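Local coordinates for protein 3-polyprenyl-4-hydroxybenzoate decarboxylase and related decarboxylases (Pelotomaculum thermopropionicum, PDB 6H6X) that uses prenylated FMN, with manganese and potassium, to interconvert 2,5-furandicarboxylic acid and 2-furoic acid plus CO2, as the UbiD-family enzyme HmfF, at residues B[121-133]-B[253-265]. The protein carries 8 engineered substitutions. Numbering follows the deposited sequence.
Sequences THHAGDAGPYITA and VEGPFGEYPRYYG. With 4LU (1-deoxy-5-O-phosphono-1-(3,3,4,5-tetramethyl-9,11-dioxo-2,3,8,9,10,11-hexahydro-7H-quinolino[1,8-fg]pteridin-12-ium-7-y l)-D-ribitol), chain I.
Asp126 reaches across to the backbone of 253-265, where Gly258 N donates to its OD1 at 2.7 Å, almost straight at 176° and nearly along the C-O axis. The other oxygen, OD2, faces back into its own segment: His123 N meets it from above the carboxylate plane, so both oxygens are gripped and the group is fixed in rotation. A water joins His123 ND1, in the ring plane, to Gly258 O. Two further bonds flank the aspartate: Gly125 N, within the type I turn 123-126, donates to Tyr264 OH at 2.8 Å, and Ala127 N to Pro256 O, in the carbonyl plane, at 2.9 Å.

All this belongs to the Rift-related domain of the UbiD fold, where the loop leading into strand 130-139 packs against the hairpin of strands 252-258 and 264-280, beside the prenylated FMN. Glu259 OE1 lies 3.0 Å from C1 of the cofactor, in its prenyl-derived ring, and is salt-bridged to Arg152.

Among the aromatics, Phe257, with CG anti to its backbone N (chi1 180°), lays CD1 over the centre of one Tyr130 face; the planes are 42° apart. Phe257 CZ meets Thr132 CG2 at 3.9 Å. Tyr130 OH donates to Glu254 OE1 at 2.5 Å from above the carboxylate plane, with ring and carboxylate nearly perpendicular; Arg152 and Arg270 hold OE2 of that glutamate.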
ATOM      1  N   THR B 121     -19.496 -22.142   5.727  1.00 53.58           N
ATOM      2  CA  THR B 121     -18.402 -22.737   4.945  1.00 53.81           C
ATOM      3  C   THR B 121     -17.700 -21.552   4.292  1.00 50.05           C
ATOM      4  O   THR B 121     -18.346 -20.702   3.651  1.00 45.62           O
ATOM      5  CB  THR B 121     -18.976 -23.752   3.940  1.00 56.76           C
ATOM      6  OG1 THR B 121     -19.810 -24.671   4.659  1.00 62.53           O
ATOM      7  CG2 THR B 121     -17.912 -24.538   3.284  1.00 55.99           C
ATOM      8  N   HIS B 122     -16.394 -21.403   4.530  1.00 53.33           N
ATOM      9  CA  HIS B 122     -15.757 -20.113   4.262  1.00 50.45           C
ATOM     10  C   HIS B 122     -15.116 -19.999   2.847  1.00 50.82           C
ATOM     11  O   HIS B 122     -15.465 -19.104   2.073  1.00 51.55           O
ATOM     12  CB  HIS B 122     -14.753 -19.796   5.366  1.00 49.64           C
ATOM     13  CG  HIS B 122     -15.390 -19.549   6.693  1.00 50.26           C
ATOM     14  ND1 HIS B 122     -15.631 -20.556   7.605  1.00 48.55           N
ATOM     15  CD2 HIS B 122     -15.885 -18.416   7.241  1.00 45.92           C
ATOM     16  CE1 HIS B 122     -16.234 -20.042   8.666  1.00 51.18           C
ATOM     17  NE2 HIS B 122     -16.402 -18.748   8.469  1.00 45.73           N
ATOM     18  N   HIS B 123     -14.158 -20.868   2.557  1.00 47.48           N
ATOM     19  CA  HIS B 123     -13.394 -20.852   1.313  1.00 56.54           C
ATOM     20  C   HIS B 123     -13.618 -22.131   0.503  1.00 61.33           C
ATOM     21  O   HIS B 123     -13.959 -23.159   1.064  1.00 55.40           O
ATOM     22  CB  HIS B 123     -11.911 -20.678   1.647  1.00 54.40           C
ATOM     23  CG  HIS B 123     -11.593 -19.313   2.193  1.00 57.28           C
ATOM     24  ND1 HIS B 123     -11.475 -19.075   3.544  1.00 51.62           N
ATOM     25  CD2 HIS B 123     -11.423 -18.109   1.582  1.00 55.79           C
ATOM     26  CE1 HIS B 123     -11.162 -17.800   3.742  1.00 55.85           C
ATOM     27  NE2 HIS B 123     -11.162 -17.184   2.571  1.00 55.39           N
ATOM     28  N   ALA B 124     -13.385 -22.038  -0.811  1.00 70.70           N
ATOM     29  CA  ALA B 124     -13.581 -23.120  -1.818  1.00 66.62           C
ATOM     30  C   ALA B 124     -13.031 -24.466  -1.419  1.00 57.33           C
ATOM     31  O   ALA B 124     -13.753 -25.452  -1.410  1.00 60.87           O
ATOM     32  CB  ALA B 124     -12.943 -22.712  -3.151  1.00 73.94           C
ATOM     33  N   GLY B 125     -11.753 -24.520  -1.077  1.00 59.18           N
ATOM     34  CA  GLY B 125     -11.142 -25.797  -0.660  1.00 63.89           C
ATOM     35  C   GLY B 125     -11.524 -26.389   0.706  1.00 65.01           C
ATOM     36  O   GLY B 125     -10.992 -27.425   1.071  1.00 62.75           O
ATOM     37  N   ASP B 126     -12.396 -25.731   1.479  1.00 71.75           N
ATOM     38  CA  ASP B 126     -12.685 -26.166   2.866  1.00 74.55           C
ATOM     39  C   ASP B 126     -13.467 -27.494   2.893  1.00 73.32           C
ATOM     40  O   ASP B 126     -14.414 -27.660   2.128  1.00 60.80           O
ATOM     41  CB  ASP B 126     -13.504 -25.096   3.645  1.00 70.09           C
ATOM     42  CG  ASP B 126     -12.681 -23.848   4.054  1.00 64.91           C
ATOM     43  OD1 ASP B 126     -11.449 -23.739   3.824  1.00 70.00           O
ATOM     44  OD2 ASP B 126     -13.310 -22.965   4.649  1.00 63.79           O
ATOM     45  N   ALA B 127     -13.101 -28.392   3.807  1.00 66.22           N
ATOM     46  CA  ALA B 127     -13.775 -29.690   3.943  1.00 69.32           C
ATOM     47  C   ALA B 127     -15.255 -29.658   4.328  1.00 70.46           C
ATOM     48  O   ALA B 127     -15.978 -30.602   4.047  1.00 67.10           O
ATOM     49  CB  ALA B 127     -13.035 -30.538   4.947  1.00 74.52           C
ATOM     50  N   GLY B 128     -15.691 -28.596   4.991  1.00 70.09           N
ATOM     51  CA  GLY B 128     -17.094 -28.424   5.330  1.00 65.33           C
ATOM     52  C   GLY B 128     -17.256 -27.166   6.184  1.00 65.41           C
ATOM     53  O   GLY B 128     -16.390 -26.290   6.173  1.00 54.70           O
ATOM     54  N   PRO B 129     -18.350 -27.073   6.945  1.00 63.73           N
ATOM     55  CA  PRO B 129     -18.538 -25.939   7.841  1.00 56.99           C
ATOM     56  C   PRO B 129     -17.504 -25.941   8.971  1.00 54.81           C
ATOM     57  O   PRO B 129     -17.128 -27.005   9.457  1.00 46.34           O
ATOM     58  CB  PRO B 129     -19.925 -26.165   8.397  1.00 65.40           C
ATOM     59  CG  PRO B 129     -20.591 -27.131   7.461  1.00 66.72           C
ATOM     60  CD  PRO B 129     -19.466 -28.025   7.035  1.00 67.09           C
ATOM     61  N   TYR B 130     -17.009 -24.756   9.332  1.00 49.49           N
ATOM     62  CA  TYR B 130     -16.028 -24.611  10.406  1.00 44.18           C
ATOM     63  C   TYR B 130     -16.459 -23.587  11.409  1.00 42.53           C
ATOM     64  O   TYR B 130     -16.953 -22.527  11.042  1.00 43.50           O
ATOM     65  CB  TYR B 130     -14.682 -24.172   9.852  1.00 46.57           C
ATOM     66  CG  TYR B 130     -13.769 -25.313   9.512  1.00 43.89           C
ATOM     67  CD1 TYR B 130     -13.876 -25.959   8.314  1.00 49.61           C
ATOM     68  CD2 TYR B 130     -12.769 -25.709  10.379  1.00 48.78           C
ATOM     69  CE1 TYR B 130     -13.033 -27.005   7.977  1.00 49.98           C
ATOM     70  CE2 TYR B 130     -11.930 -26.741  10.061  1.00 50.60           C
ATOM     71  CZ  TYR B 130     -12.086 -27.386   8.837  1.00 52.00           C
ATOM     72  OH  TYR B 130     -11.266 -28.403   8.470  1.00 55.19           O
ATOM     73  N   ILE B 131     -16.260 -23.918  12.678  1.00 42.46           N
ATOM     74  CA  ILE B 131     -16.412 -22.964  13.787  1.00 43.49           C
ATOM     75  C   ILE B 131     -15.048 -22.308  13.920  1.00 37.52           C
ATOM     76  O   ILE B 131     -14.077 -22.996  14.175  1.00 37.35           O
ATOM     77  CB  ILE B 131     -16.793 -23.691  15.101  1.00 44.31           C
ATOM     78  CG1 ILE B 131     -18.149 -24.403  14.923  1.00 45.73           C
ATOM     79  CG2 ILE B 131     -16.833 -22.728  16.275  1.00 42.03           C
ATOM     80  CD1 ILE B 131     -18.553 -25.225  16.118  1.00 45.84           C
ATOM     81  N   THR B 132     -14.989 -20.991  13.721  1.00 36.57           N
ATOM     82  CA  THR B 132     -13.724 -20.262  13.675  1.00 38.09           C
ATOM     83  C   THR B 132     -13.557 -19.219  14.774  1.00 35.98           C
ATOM     84  O   THR B 132     -12.490 -18.666  14.866  1.00 37.48           O
ATOM     85  CB  THR B 132     -13.550 -19.536  12.347  1.00 36.72           C
ATOM     86  OG1 THR B 132     -14.701 -18.727  12.111  1.00 37.07           O
ATOM     87  CG2 THR B 132     -13.457 -20.552  11.217  1.00 42.07           C
ATOM     88  N   ALA B 133     -14.588 -18.952  15.575  1.00 35.56           N
ATOM     89  CA  ALA B 133     -14.509 -17.900  16.574  1.00 35.83           C
ATOM     90  C   ALA B 133     -14.780 -18.332  18.011  1.00 35.17           C
ATOM     91  O   ALA B 133     -15.177 -17.523  18.846  1.00 44.99           O
ATOM     92  CB  ALA B 133     -15.423 -16.764  16.193  1.00 33.27           C
ATOM     93  N   VAL B 253      -9.803 -37.635  10.136  1.00101.86           N
ATOM     94  CA  VAL B 253      -9.269 -36.708   9.165  1.00 97.10           C
ATOM     95  C   VAL B 253      -9.989 -35.363   9.309  1.00 85.90           C
ATOM     96  O   VAL B 253     -11.220 -35.251   9.208  1.00 78.72           O
ATOM     97  CB  VAL B 253      -9.363 -37.236   7.718  1.00101.89           C
ATOM     98  CG1 VAL B 253      -8.830 -36.184   6.749  1.00104.50           C
ATOM     99  CG2 VAL B 253      -8.588 -38.545   7.554  1.00103.32           C
ATOM    100  N   GLU B 254      -9.193 -34.338   9.568  1.00 82.59           N
ATOM    101  CA  GLU B 254      -9.697 -32.956   9.666  1.00 74.53           C
ATOM    102  C   GLU B 254      -9.054 -32.172   8.528  1.00 71.13           C
ATOM    103  O   GLU B 254      -7.844 -32.299   8.252  1.00 66.79           O
ATOM    104  CB  GLU B 254      -9.343 -32.364  11.040  1.00 67.91           C
ATOM    105  CG  GLU B 254      -9.830 -30.943  11.297  1.00 69.45           C
ATOM    106  CD  GLU B 254      -8.951 -29.842  10.680  1.00 70.65           C
ATOM    107  OE1 GLU B 254      -9.500 -28.798  10.260  1.00 67.49           O
ATOM    108  OE2 GLU B 254      -7.710 -30.000  10.596  1.00 76.32           O
ATOM    109  N   GLY B 255      -9.839 -31.338   7.881  1.00 64.57           N
ATOM    110  CA  GLY B 255      -9.279 -30.521   6.816  1.00 75.66           C
ATOM    111  C   GLY B 255      -9.592 -31.047   5.426  1.00 77.20           C
ATOM    112  O   GLY B 255     -10.303 -32.043   5.320  1.00 79.37           O
ATOM    113  N   PRO B 256      -9.111 -30.373   4.370  1.00 75.32           N
ATOM    114  CA  PRO B 256      -8.293 -29.140   4.492  1.00 68.96           C
ATOM    115  C   PRO B 256      -9.112 -27.864   4.781  1.00 56.10           C
ATOM    116  O   PRO B 256     -10.358 -27.870   4.753  1.00 55.84           O
ATOM    117  CB  PRO B 256      -7.607 -29.048   3.118  1.00 70.05           C
ATOM    118  CG  PRO B 256      -8.586 -29.694   2.172  1.00 68.97           C
ATOM    119  CD  PRO B 256      -9.470 -30.641   2.961  1.00 69.95           C
ATOM    120  N   PHE B 257      -8.393 -26.773   5.010  1.00 56.59           N
ATOM    121  CA  PHE B 257      -9.013 -25.514   5.442  1.00 55.23           C
ATOM    122  C   PHE B 257      -8.216 -24.311   4.961  1.00 53.49           C
ATOM    123  O   PHE B 257      -6.995 -24.283   5.117  1.00 60.70           O
ATOM    124  CB  PHE B 257      -9.096 -25.558   6.980  1.00 49.33           C
ATOM    125  CG  PHE B 257      -9.700 -24.344   7.623  1.00 48.55           C
ATOM    126  CD1 PHE B 257     -11.067 -24.157   7.614  1.00 52.06           C
ATOM    127  CD2 PHE B 257      -8.897 -23.387   8.262  1.00 48.04           C
ATOM    128  CE1 PHE B 257     -11.637 -23.049   8.218  1.00 46.66           C
ATOM    129  CE2 PHE B 257      -9.474 -22.309   8.896  1.00 47.88           C
ATOM    130  CZ  PHE B 257     -10.841 -22.136   8.864  1.00 52.10           C
ATOM    131  N   GLY B 258      -8.892 -23.304   4.416  1.00 55.41           N
ATOM    132  CA  GLY B 258      -8.231 -22.008   4.139  1.00 65.23           C
ATOM    133  C   GLY B 258      -7.740 -21.257   5.414  1.00 69.31           C
ATOM    134  O   GLY B 258      -8.535 -20.938   6.305  1.00 67.72           O
ATOM    135  N   GLU B 259      -6.433 -20.956   5.494  1.00 67.13           N
ATOM    136  CA  GLU B 259      -5.780 -20.424   6.724  1.00 66.14           C
ATOM    137  C   GLU B 259      -5.275 -18.960   6.595  1.00 60.95           C
ATOM    138  O   GLU B 259      -5.391 -18.378   5.513  1.00 55.32           O
ATOM    139  CB  GLU B 259      -4.627 -21.367   7.144  1.00 65.50           C
ATOM    140  CG  GLU B 259      -4.995 -22.370   8.248  1.00 68.31           C
ATOM    141  CD  GLU B 259      -5.322 -21.744   9.626  1.00 75.63           C
ATOM    142  OE1 GLU B 259      -5.528 -22.589  10.543  1.00 74.34           O
ATOM    143  OE2 GLU B 259      -5.376 -20.463   9.814  1.00 62.86           O
ATOM    144  N   TYR B 260      -4.707 -18.412   7.688  1.00 61.27           N
ATOM    145  CA  TYR B 260      -4.146 -16.996   7.783  1.00 66.00           C
ATOM    146  C   TYR B 260      -3.220 -16.490   6.653  1.00 69.00           C
ATOM    147  O   TYR B 260      -3.366 -15.314   6.218  1.00 58.25           O
ATOM    148  CB  TYR B 260      -3.448 -16.703   9.168  1.00 61.99           C
ATOM    149  CG  TYR B 260      -2.254 -17.584   9.470  1.00 67.89           C
ATOM    150  CD1 TYR B 260      -0.955 -17.266   8.988  1.00 61.46           C
ATOM    151  CD2 TYR B 260      -2.422 -18.786  10.204  1.00 71.29           C
ATOM    152  CE1 TYR B 260       0.126 -18.120   9.250  1.00 68.94           C
ATOM    153  CE2 TYR B 260      -1.344 -19.637  10.454  1.00 74.13           C
ATOM    154  CZ  TYR B 260      -0.078 -19.309   9.986  1.00 71.01           C
ATOM    155  OH  TYR B 260       0.961 -20.161  10.272  1.00 74.83           O
ATOM    156  N   PRO B 261      -2.262 -17.352   6.178  1.00 70.43           N
ATOM    157  CA  PRO B 261      -1.381 -16.819   5.125  1.00 71.01           C
ATOM    158  C   PRO B 261      -1.997 -16.862   3.706  1.00 64.22           C
ATOM    159  O   PRO B 261      -1.256 -16.626   2.764  1.00 66.54           O
ATOM    160  CB  PRO B 261      -0.110 -17.694   5.246  1.00 70.67           C
ATOM    161  CG  PRO B 261      -0.581 -18.989   5.878  1.00 75.86           C
ATOM    162  CD  PRO B 261      -2.027 -18.807   6.354  1.00 74.77           C
ATOM    163  N   ARG B 262      -3.311 -17.151   3.569  1.00 64.21           N
ATOM    164  CA  ARG B 262      -4.032 -17.242   2.271  1.00 66.25           C
ATOM    165  C   ARG B 262      -3.604 -18.512   1.470  1.00 58.91           C
ATOM    166  O   ARG B 262      -3.589 -18.517   0.224  1.00 57.03           O
ATOM    167  CB  ARG B 262      -3.934 -15.928   1.417  1.00 71.20           C
ATOM    168  CG  ARG B 262      -4.346 -14.631   2.124  1.00 68.76           C
ATOM    169  CD  ARG B 262      -3.990 -13.305   1.410  1.00 77.52           C
ATOM    170  NE  ARG B 262      -3.526 -12.266   2.381  1.00 88.19           N
ATOM    171  CZ  ARG B 262      -3.210 -10.983   2.113  1.00 85.27           C
ATOM    172  NH1 ARG B 262      -3.324 -10.476   0.866  1.00 78.34           N
ATOM    173  NH2 ARG B 262      -2.780 -10.192   3.121  1.00 65.20           N
ATOM    174  N   TYR B 263      -3.237 -19.567   2.203  1.00 57.03           N
ATOM    175  CA  TYR B 263      -3.059 -20.934   1.654  1.00 61.36           C
ATOM    176  C   TYR B 263      -3.861 -21.949   2.442  1.00 58.85           C
ATOM    177  O   TYR B 263      -4.235 -21.716   3.605  1.00 52.23           O
ATOM    178  CB  TYR B 263      -1.596 -21.402   1.697  1.00 60.61           C
ATOM    179  CG  TYR B 263      -0.674 -20.493   0.946  1.00 69.14           C
ATOM    180  CD1 TYR B 263      -0.695 -20.455  -0.452  1.00 69.80           C
ATOM    181  CD2 TYR B 263       0.217 -19.650   1.634  1.00 69.04           C
ATOM    182  CE1 TYR B 263       0.163 -19.610  -1.155  1.00 77.96           C
ATOM    183  CE2 TYR B 263       1.056 -18.783   0.954  1.00 74.63           C
ATOM    184  CZ  TYR B 263       1.049 -18.770  -0.443  1.00 80.88           C
ATOM    185  OH  TYR B 263       1.894 -17.912  -1.125  1.00 71.97           O
ATOM    186  N   TYR B 264      -4.059 -23.096   1.814  1.00 58.80           N
ATOM    187  CA  TYR B 264      -4.753 -24.189   2.449  1.00 65.25           C
ATOM    188  C   TYR B 264      -3.856 -24.883   3.469  1.00 70.80           C
ATOM    189  O   TYR B 264      -2.680 -25.144   3.192  1.00 69.45           O
ATOM    190  CB  TYR B 264      -5.359 -25.124   1.391  1.00 64.68           C
ATOM    191  CG  TYR B 264      -6.558 -24.438   0.735  1.00 63.85           C
ATOM    192  CD1 TYR B 264      -7.774 -24.278   1.448  1.00 62.82           C
ATOM    193  CD2 TYR B 264      -6.475 -23.883  -0.554  1.00 65.69           C
ATOM    194  CE1 TYR B 264      -8.875 -23.631   0.886  1.00 59.96           C
ATOM    195  CE2 TYR B 264      -7.573 -23.224  -1.121  1.00 73.22           C
ATOM    196  CZ  TYR B 264      -8.777 -23.099  -0.401  1.00 68.65           C
ATOM    197  OH  TYR B 264      -9.858 -22.436  -0.972  1.00 56.79           O
ATOM    198  N   GLY B 265      -4.404 -25.081   4.677  1.00 73.38           N
ATOM    199  CA  GLY B 265      -3.901 -26.065   5.640  1.00 78.04           C
ATOM    200  C   GLY B 265      -4.292 -27.464   5.151  1.00 85.23           C
ATOM    201  O   GLY B 265      -5.480 -27.719   4.905  1.00 70.73           O
TER
HETATM  202  C9  4LU I 503      -6.223 -18.141  16.353  1.00 56.45           C
HETATM  203  C8  4LU I 503      -7.265 -17.330  15.813  1.00 49.77           C
HETATM  204  C7  4LU I 503      -8.118 -17.777  14.799  1.00 47.98           C
HETATM  205  C10 4LU I 503      -4.886 -21.649  16.128  1.00 57.01           C
HETATM  206  C6  4LU I 503      -7.756 -19.074  14.095  1.00 50.55           C
HETATM  207  N3  4LU I 503      -5.182 -24.421  16.004  1.00 57.60           N
HETATM  208  C2  4LU I 503      -4.274 -23.862  16.867  1.00 58.97           C
HETATM  209  C13 4LU I 503      -9.544 -19.047  12.040  1.00 50.40           C
HETATM  210  C5  4LU I 503      -8.585 -19.760  12.971  1.00 51.50           C
HETATM  211  C1  4LU I 503      -6.915 -21.568  12.955  1.00 53.93           C
HETATM  212  O2  4LU I 503      -3.576 -24.615  17.615  1.00 59.62           O
HETATM  213  N1  4LU I 503      -4.141 -22.504  16.933  1.00 56.51           N
HETATM  214  C4  4LU I 503      -5.965 -23.671  15.173  1.00 57.66           C
HETATM  215  O4  4LU I 503      -6.798 -24.222  14.408  1.00 55.60           O
HETATM  216  C4A 4LU I 503      -5.826 -22.172  15.210  1.00 55.83           C
HETATM  217  N5  4LU I 503      -6.632 -21.301  14.404  1.00 55.88           N
HETATM  218  C3  4LU I 503      -8.092 -21.088  12.512  1.00 56.76           C
HETATM  219  C12 4LU I 503      -9.697 -20.407  13.846  1.00 54.10           C
HETATM  220  C5A 4LU I 503      -6.797 -19.941  14.785  1.00 50.93           C
HETATM  221  C7M 4LU I 503      -9.214 -16.867  14.246  1.00 53.52           C
HETATM  222  C8M 4LU I 503      -7.422 -15.982  16.465  1.00 52.53           C
HETATM  223  C9A 4LU I 503      -5.906 -19.426  15.863  1.00 52.64           C
HETATM  224  N10 4LU I 503      -4.768 -20.239  16.235  1.00 50.44           N
HETATM  225  C1' 4LU I 503      -3.743 -19.739  17.150  1.00 54.91           C
HETATM  226  C2' 4LU I 503      -3.979 -19.939  18.665  1.00 56.20           C
HETATM  227  O2' 4LU I 503      -5.314 -19.637  19.083  1.00 55.03           O
HETATM  228  C3' 4LU I 503      -3.045 -18.995  19.405  1.00 57.27           C
HETATM  229  O3' 4LU I 503      -1.718 -19.139  18.890  1.00 54.84           O
HETATM  230  C4' 4LU I 503      -3.100 -19.201  20.922  1.00 58.26           C
HETATM  231  O4' 4LU I 503      -2.600 -18.069  21.695  1.00 47.19           O
HETATM  232  C5' 4LU I 503      -2.364 -20.425  21.441  1.00 58.22           C
HETATM  233  O5' 4LU I 503      -2.617 -20.302  22.857  1.00 62.64           O
HETATM  234  P   4LU I 503      -1.740 -21.072  23.989  1.00 61.63           P
HETATM  235  O2P 4LU I 503      -2.462 -20.863  25.333  1.00 59.05           O
HETATM  236  O3P 4LU I 503      -1.783 -22.578  23.599  1.00 50.87           O
HETATM  237  O1P 4LU I 503      -0.375 -20.383  23.943  1.00 60.88           O
HETATM  238  O   HOH W   1     -11.098 -20.900   5.323  1.00 44.52           O